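Local coordinates for protein alginase (Pseudoalteromonas, PDB 4Q8K) that is an alginate lyase of polysaccharide lyase family 18, which probably cleaves the polysaccharide alginate by beta-elimination, at residues V262-L276 with V296-E310. Sequence-based numbering, arbitrary orientation.
Sequences VRLRNTSGNEEKFAL and VEVTAFGNSFGIPVE
Val-296 starts the second segment by setting CG1 3.8 Å from CD2 of Leu-264. Val-298 follows with one methyl for each strand of the facing hairpin: CG2 meets CG2 of Val-262 at 3.7 Å, and CG1 meets CD1 of Leu-276 at 3.8 Å. Beyond the type I' turn from Ala-300 to Asn-303, Phe-305, with CG anti to the backbone N (chi1 177°), brings its ring against that of Phe-274. The planes are near parallel (7°, centroids 4.4 Å apart), but the rings are slid until they barely overlap, and each CB lies over the other ring's face (CH-pi); Phe-305 CB is 3.7 Å from the Phe-274 centroid. Replacing Phe-274 by alanine is likely to strip one face of the Phe-305 ring of its aromatic neighbour, leaving the Phe-305 ring freer to turn. At the Phe-305 edge, OE1 of Glu-272 lies 3.9 Å from CZ. Ile-307 CD1 touches CB of both Leu-264 and Asn-266, each at 3.8 Å. Water 1 links Thr-267 N to Pro-308 O, and Glu-310 N donates to Arg-265 O (3.0 Å, 159° at the hydrogen). The two hairpins, one from each sheet of the beta-sandwich, thus cohere mainly by apolar burial, with direct backbone hydrogen bonding confined to the Glu-310 end.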
loop_
_atom_site.group_PDB
_atom_site.type_symbol
_atom_site.label_atom_id
_atom_site.label_comp_id
_atom_site.label_asym_id
_atom_site.label_seq_id
_atom_site.Cartn_x
_atom_site.Cartn_y
_atom_site.Cartn_z
ATOM N N VAL A 262 -8.424 -5.225 2.802
ATOM C CA VAL A 262 -8.634 -3.988 2.094
ATOM C C VAL A 262 -9.634 -3.111 2.827
ATOM O O VAL A 262 -10.586 -3.604 3.443
ATOM C CB VAL A 262 -9.109 -4.261 0.646
ATOM C CG1 VAL A 262 -10.439 -5.023 0.662
ATOM C CG2 VAL A 262 -9.239 -2.954 -0.114
ATOM N N ARG A 263 -9.405 -1.804 2.793
ATOM C CA ARG A 263 -10.439 -0.858 3.191
ATOM C C ARG A 263 -10.797 -0.040 1.971
ATOM O O ARG A 263 -9.901 0.482 1.286
ATOM C CB ARG A 263 -9.933 0.091 4.277
ATOM C CG ARG A 263 -9.732 -0.566 5.619
ATOM C CD ARG A 263 -9.160 0.402 6.646
ATOM N NE ARG A 263 -9.324 -0.161 7.980
ATOM C CZ ARG A 263 -10.377 0.082 8.750
ATOM N NH1 ARG A 263 -11.332 0.893 8.317
ATOM N NH2 ARG A 263 -10.474 -0.489 9.943
ATOM N N LEU A 264 -12.099 0.070 1.722
ATOM C CA LEU A 264 -12.653 0.859 0.628
ATOM C C LEU A 264 -13.609 1.910 1.172
ATOM O O LEU A 264 -14.548 1.588 1.902
ATOM C CB LEU A 264 -13.410 -0.044 -0.356
ATOM C CG LEU A 264 -12.586 -1.153 -1.007
ATOM C CD1 LEU A 264 -13.483 -2.043 -1.890
ATOM C CD2 LEU A 264 -11.456 -0.552 -1.826
ATOM N N ARG A 265 -13.392 3.169 0.808
ATOM C CA ARG A 265 -14.284 4.225 1.273
ATOM C C ARG A 265 -15.530 4.328 0.390
ATOM O O ARG A 265 -15.437 4.675 -0.785
ATOM C CB ARG A 265 -13.546 5.562 1.317
ATOM C CG ARG A 265 -14.284 6.635 2.093
ATOM C CD ARG A 265 -13.393 7.857 2.353
ATOM N NE ARG A 265 -12.221 7.568 3.186
ATOM C CZ ARG A 265 -12.250 7.460 4.514
ATOM N NH1 ARG A 265 -11.136 7.205 5.192
ATOM N NH2 ARG A 265 -13.394 7.599 5.170
ATOM N N ASN A 266 -16.696 4.020 0.948
ATOM C CA ASN A 266 -17.918 4.023 0.145
ATOM C C ASN A 266 -18.440 5.422 -0.208
ATOM O O ASN A 266 -17.834 6.435 0.161
ATOM C CB ASN A 266 -19.012 3.119 0.750
ATOM C CG ASN A 266 -19.549 3.622 2.094
ATOM O OD1 ASN A 266 -19.947 2.819 2.946
ATOM N ND2 ASN A 266 -19.597 4.934 2.275
ATOM N N THR A 267 -19.555 5.469 -0.932
ATOM C CA THR A 267 -20.102 6.727 -1.430
ATOM C C THR A 267 -20.659 7.604 -0.310
ATOM O O THR A 267 -20.894 8.793 -0.508
ATOM C CB THR A 267 -21.202 6.498 -2.500
ATOM O OG1 THR A 267 -22.241 5.673 -1.961
ATOM C CG2 THR A 267 -20.621 5.833 -3.732
ATOM N N SER A 268 -20.868 7.009 0.862
ATOM C CA SER A 268 -21.300 7.755 2.038
ATOM C C SER A 268 -20.114 8.338 2.815
ATOM O O SER A 268 -20.300 9.096 3.769
ATOM C CB SER A 268 -22.123 6.860 2.961
ATOM O OG SER A 268 -23.328 6.447 2.335
ATOM N N GLY A 269 -18.899 7.967 2.423
ATOM C CA GLY A 269 -17.703 8.477 3.075
ATOM C C GLY A 269 -17.197 7.562 4.172
ATOM O O GLY A 269 -16.270 7.910 4.905
ATOM N N ASN A 270 -17.807 6.389 4.300
ATOM C CA ASN A 270 -17.397 5.445 5.330
ATOM C C ASN A 270 -16.583 4.288 4.773
ATOM O O ASN A 270 -16.893 3.753 3.705
ATOM C CB ASN A 270 -18.613 4.922 6.091
ATOM C CG ASN A 270 -19.477 6.038 6.635
ATOM O OD1 ASN A 270 -20.696 6.022 6.485
ATOM N ND2 ASN A 270 -18.846 7.023 7.268
ATOM N N GLU A 271 -15.539 3.896 5.498
ATOM C CA GLU A 271 -14.711 2.784 5.059
ATOM C C GLU A 271 -15.381 1.446 5.329
ATOM O O GLU A 271 -15.907 1.200 6.419
ATOM C CB GLU A 271 -13.336 2.808 5.731
ATOM C CG GLU A 271 -12.450 3.955 5.280
ATOM C CD GLU A 271 -11.022 3.830 5.805
ATOM O OE1 GLU A 271 -10.816 3.303 6.919
ATOM O OE2 GLU A 271 -10.096 4.245 5.085
ATOM N N GLU A 272 -15.351 0.581 4.324
ATOM C CA GLU A 272 -15.726 -0.812 4.500
ATOM C C GLU A 272 -14.464 -1.651 4.406
ATOM O O GLU A 272 -13.673 -1.482 3.482
ATOM C CB GLU A 272 -16.737 -1.228 3.420
ATOM C CG GLU A 272 -17.998 -0.381 3.448
ATOM C CD GLU A 272 -19.067 -0.823 2.444
ATOM O OE1 GLU A 272 -19.093 -2.008 2.040
ATOM O OE2 GLU A 272 -19.888 0.039 2.068
ATOM N N LYS A 273 -14.267 -2.542 5.368
ATOM C CA LYS A 273 -13.085 -3.389 5.380
ATOM C C LYS A 273 -13.428 -4.844 5.113
ATOM O O LYS A 273 -14.552 -5.291 5.391
ATOM C CB LYS A 273 -12.337 -3.242 6.703
ATOM C CG LYS A 273 -13.007 -3.915 7.901
ATOM C CD LYS A 273 -12.318 -3.429 9.183
ATOM C CE LYS A 273 -12.380 -4.439 10.316
ATOM N NZ LYS A 273 -11.801 -3.851 11.574
ATOM N N PHE A 274 -12.465 -5.569 4.555
ATOM C CA PHE A 274 -12.697 -6.933 4.101
ATOM C C PHE A 274 -11.412 -7.736 4.140
ATOM O O PHE A 274 -10.404 -7.335 3.559
ATOM C CB PHE A 274 -13.234 -6.905 2.672
ATOM C CG PHE A 274 -13.917 -8.177 2.251
ATOM C CD1 PHE A 274 -13.189 -9.231 1.724
ATOM C CD2 PHE A 274 -15.295 -8.301 2.352
ATOM C CE1 PHE A 274 -13.825 -10.401 1.315
ATOM C CE2 PHE A 274 -15.937 -9.477 1.946
ATOM C CZ PHE A 274 -15.195 -10.526 1.425
ATOM N N ALA A 275 -11.447 -8.879 4.818
ATOM C CA ALA A 275 -10.282 -9.750 4.890
ATOM C C ALA A 275 -10.096 -10.573 3.613
ATOM O O ALA A 275 -11.029 -11.228 3.145
ATOM C CB ALA A 275 -10.365 -10.666 6.118
ATOM N N LEU A 276 -8.880 -10.544 3.069
ATOM C CA LEU A 276 -8.569 -11.287 1.851
ATOM C C LEU A 276 -7.801 -12.572 2.134
ATOM O O LEU A 276 -8.023 -13.588 1.497
ATOM C CB LEU A 276 -7.786 -10.388 0.880
ATOM C CG LEU A 276 -8.593 -9.140 0.493
ATOM C CD1 LEU A 276 -7.703 -8.085 -0.152
ATOM C CD2 LEU A 276 -9.788 -9.510 -0.409
ATOM N N VAL A 296 -14.425 -0.006 -7.333
ATOM C CA VAL A 296 -13.093 -0.515 -7.030
ATOM C C VAL A 296 -13.155 -1.925 -6.470
ATOM O O VAL A 296 -13.888 -2.185 -5.523
ATOM C CB VAL A 296 -12.354 0.381 -6.019
ATOM C CG1 VAL A 296 -11.039 -0.261 -5.609
ATOM C CG2 VAL A 296 -12.116 1.755 -6.631
ATOM N N GLU A 297 -12.373 -2.816 -7.069
ATOM C CA GLU A 297 -12.312 -4.211 -6.682
ATOM C C GLU A 297 -10.881 -4.658 -6.404
ATOM O O GLU A 297 -9.971 -4.354 -7.177
ATOM C CB GLU A 297 -12.898 -5.060 -7.802
ATOM C CG GLU A 297 -12.668 -6.537 -7.649
ATOM C CD GLU A 297 -13.175 -7.284 -8.853
ATOM O OE1 GLU A 297 -14.165 -8.023 -8.711
ATOM O OE2 GLU A 297 -12.603 -7.108 -9.945
ATOM N N VAL A 298 -10.696 -5.388 -5.303
ATOM C CA VAL A 298 -9.400 -5.955 -4.951
ATOM C C VAL A 298 -9.512 -7.464 -4.839
ATOM O O VAL A 298 -10.456 -7.972 -4.226
ATOM C CB VAL A 298 -8.881 -5.388 -3.614
ATOM C CG1 VAL A 298 -7.493 -5.959 -3.284
ATOM C CG2 VAL A 298 -8.835 -3.875 -3.682
ATOM N N THR A 299 -8.554 -8.171 -5.435
ATOM C CA THR A 299 -8.516 -9.624 -5.374
ATOM C C THR A 299 -7.148 -10.105 -4.893
ATOM O O THR A 299 -6.112 -9.668 -5.398
ATOM C CB THR A 299 -8.803 -10.257 -6.751
ATOM O OG1 THR A 299 -10.088 -9.834 -7.216
ATOM C CG2 THR A 299 -8.750 -11.771 -6.682
ATOM N N ALA A 300 -7.153 -10.995 -3.909
ATOM C CA ALA A 300 -5.934 -11.633 -3.437
ATOM C C ALA A 300 -6.290 -12.941 -2.743
ATOM O O ALA A 300 -7.352 -13.044 -2.122
ATOM C CB ALA A 300 -5.154 -10.704 -2.501
ATOM N N PHE A 301 -5.420 -13.940 -2.874
ATOM C CA PHE A 301 -5.665 -15.278 -2.320
ATOM C C PHE A 301 -6.957 -15.881 -2.868
ATOM O O PHE A 301 -7.609 -16.672 -2.183
ATOM C CB PHE A 301 -5.752 -15.248 -0.791
ATOM C CG PHE A 301 -4.544 -14.651 -0.123
ATOM C CD1 PHE A 301 -3.465 -15.446 0.229
ATOM C CD2 PHE A 301 -4.495 -13.292 0.156
ATOM C CE1 PHE A 301 -2.348 -14.892 0.856
ATOM C CE2 PHE A 301 -3.377 -12.732 0.770
ATOM C CZ PHE A 301 -2.310 -13.536 1.121
ATOM N N GLY A 302 -7.329 -15.497 -4.084
ATOM C CA GLY A 302 -8.554 -15.993 -4.705
ATOM C C GLY A 302 -9.840 -15.361 -4.194
ATOM O O GLY A 302 -10.935 -15.709 -4.653
ATOM N N ASN A 303 -9.708 -14.438 -3.240
ATOM C CA ASN A 303 -10.841 -13.739 -2.654
ATOM C C ASN A 303 -10.982 -12.344 -3.228
ATOM O O ASN A 303 -9.995 -11.617 -3.355
ATOM C CB ASN A 303 -10.687 -13.639 -1.130
ATOM C CG ASN A 303 -10.840 -14.981 -0.436
ATOM O OD1 ASN A 303 -10.063 -15.326 0.463
ATOM N ND2 ASN A 303 -11.844 -15.742 -0.842
ATOM N N SER A 304 -12.208 -11.965 -3.578
ATOM C CA SER A 304 -12.459 -10.642 -4.140
ATOM C C SER A 304 -13.489 -9.864 -3.344
ATOM O O SER A 304 -14.444 -10.433 -2.812
ATOM C CB SER A 304 -12.935 -10.735 -5.592
ATOM O OG SER A 304 -12.046 -11.482 -6.394
ATOM N N PHE A 305 -13.279 -8.556 -3.278
ATOM C CA PHE A 305 -14.239 -7.631 -2.707
ATOM C C PHE A 305 -14.149 -6.322 -3.480
ATOM O O PHE A 305 -13.051 -5.882 -3.830
ATOM C CB PHE A 305 -13.935 -7.403 -1.217
ATOM C CG PHE A 305 -14.845 -6.400 -0.555
ATOM C CD1 PHE A 305 -16.182 -6.686 -0.354
ATOM C CD2 PHE A 305 -14.358 -5.170 -0.133
ATOM C CE1 PHE A 305 -17.023 -5.767 0.249
ATOM C CE2 PHE A 305 -15.197 -4.242 0.474
ATOM C CZ PHE A 305 -16.523 -4.542 0.676
ATOM N N GLY A 306 -15.299 -5.705 -3.734
ATOM C CA GLY A 306 -15.353 -4.424 -4.412
ATOM C C GLY A 306 -16.670 -3.699 -4.209
ATOM O O GLY A 306 -17.711 -4.344 -4.061
ATOM N N ILE A 307 -16.618 -2.366 -4.219
ATOM C CA ILE A 307 -17.798 -1.510 -4.123
ATOM C C ILE A 307 -17.585 -0.211 -4.898
ATOM O O ILE A 307 -16.453 0.138 -5.236
ATOM C CB ILE A 307 -18.100 -1.094 -2.662
ATOM C CG1 ILE A 307 -16.946 -0.251 -2.107
ATOM C CG2 ILE A 307 -18.400 -2.310 -1.793
ATOM C CD1 ILE A 307 -17.155 0.190 -0.687
ATOM N N PRO A 308 -18.677 0.514 -5.178
ATOM C CA PRO A 308 -18.497 1.883 -5.670
ATOM C C PRO A 308 -17.871 2.703 -4.550
ATOM O O PRO A 308 -18.235 2.514 -3.393
ATOM C CB PRO A 308 -19.932 2.355 -5.942
ATOM C CG PRO A 308 -20.735 1.078 -6.120
ATOM C CD PRO A 308 -20.094 0.107 -5.160
ATOM N N VAL A 309 -16.948 3.594 -4.883
ATOM C CA VAL A 309 -16.249 4.362 -3.854
ATOM C C VAL A 309 -16.578 5.848 -3.945
ATOM O O VAL A 309 -17.034 6.328 -4.982
ATOM C CB VAL A 309 -14.732 4.169 -3.957
ATOM C CG1 VAL A 309 -14.350 2.713 -3.709
ATOM C CG2 VAL A 309 -14.224 4.627 -5.316
ATOM N N GLU A 310 -16.360 6.573 -2.851
ATOM C CA GLU A 310 -16.543 8.021 -2.869
ATOM C C GLU A 310 -15.594 8.610 -3.902
ATOM O O GLU A 310 -14.398 8.331 -3.892
ATOM C CB GLU A 310 -16.266 8.630 -1.493
ATOM C CG GLU A 310 -16.613 10.118 -1.400
ATOM C CD GLU A 310 -16.598 10.645 0.031
ATOM O OE1 GLU A 310 -15.566 10.495 0.712
ATOM O OE2 GLU A 310 -17.624 11.204 0.478
HETATM O O HOH W 1 -20.512 2.734 -2.012
#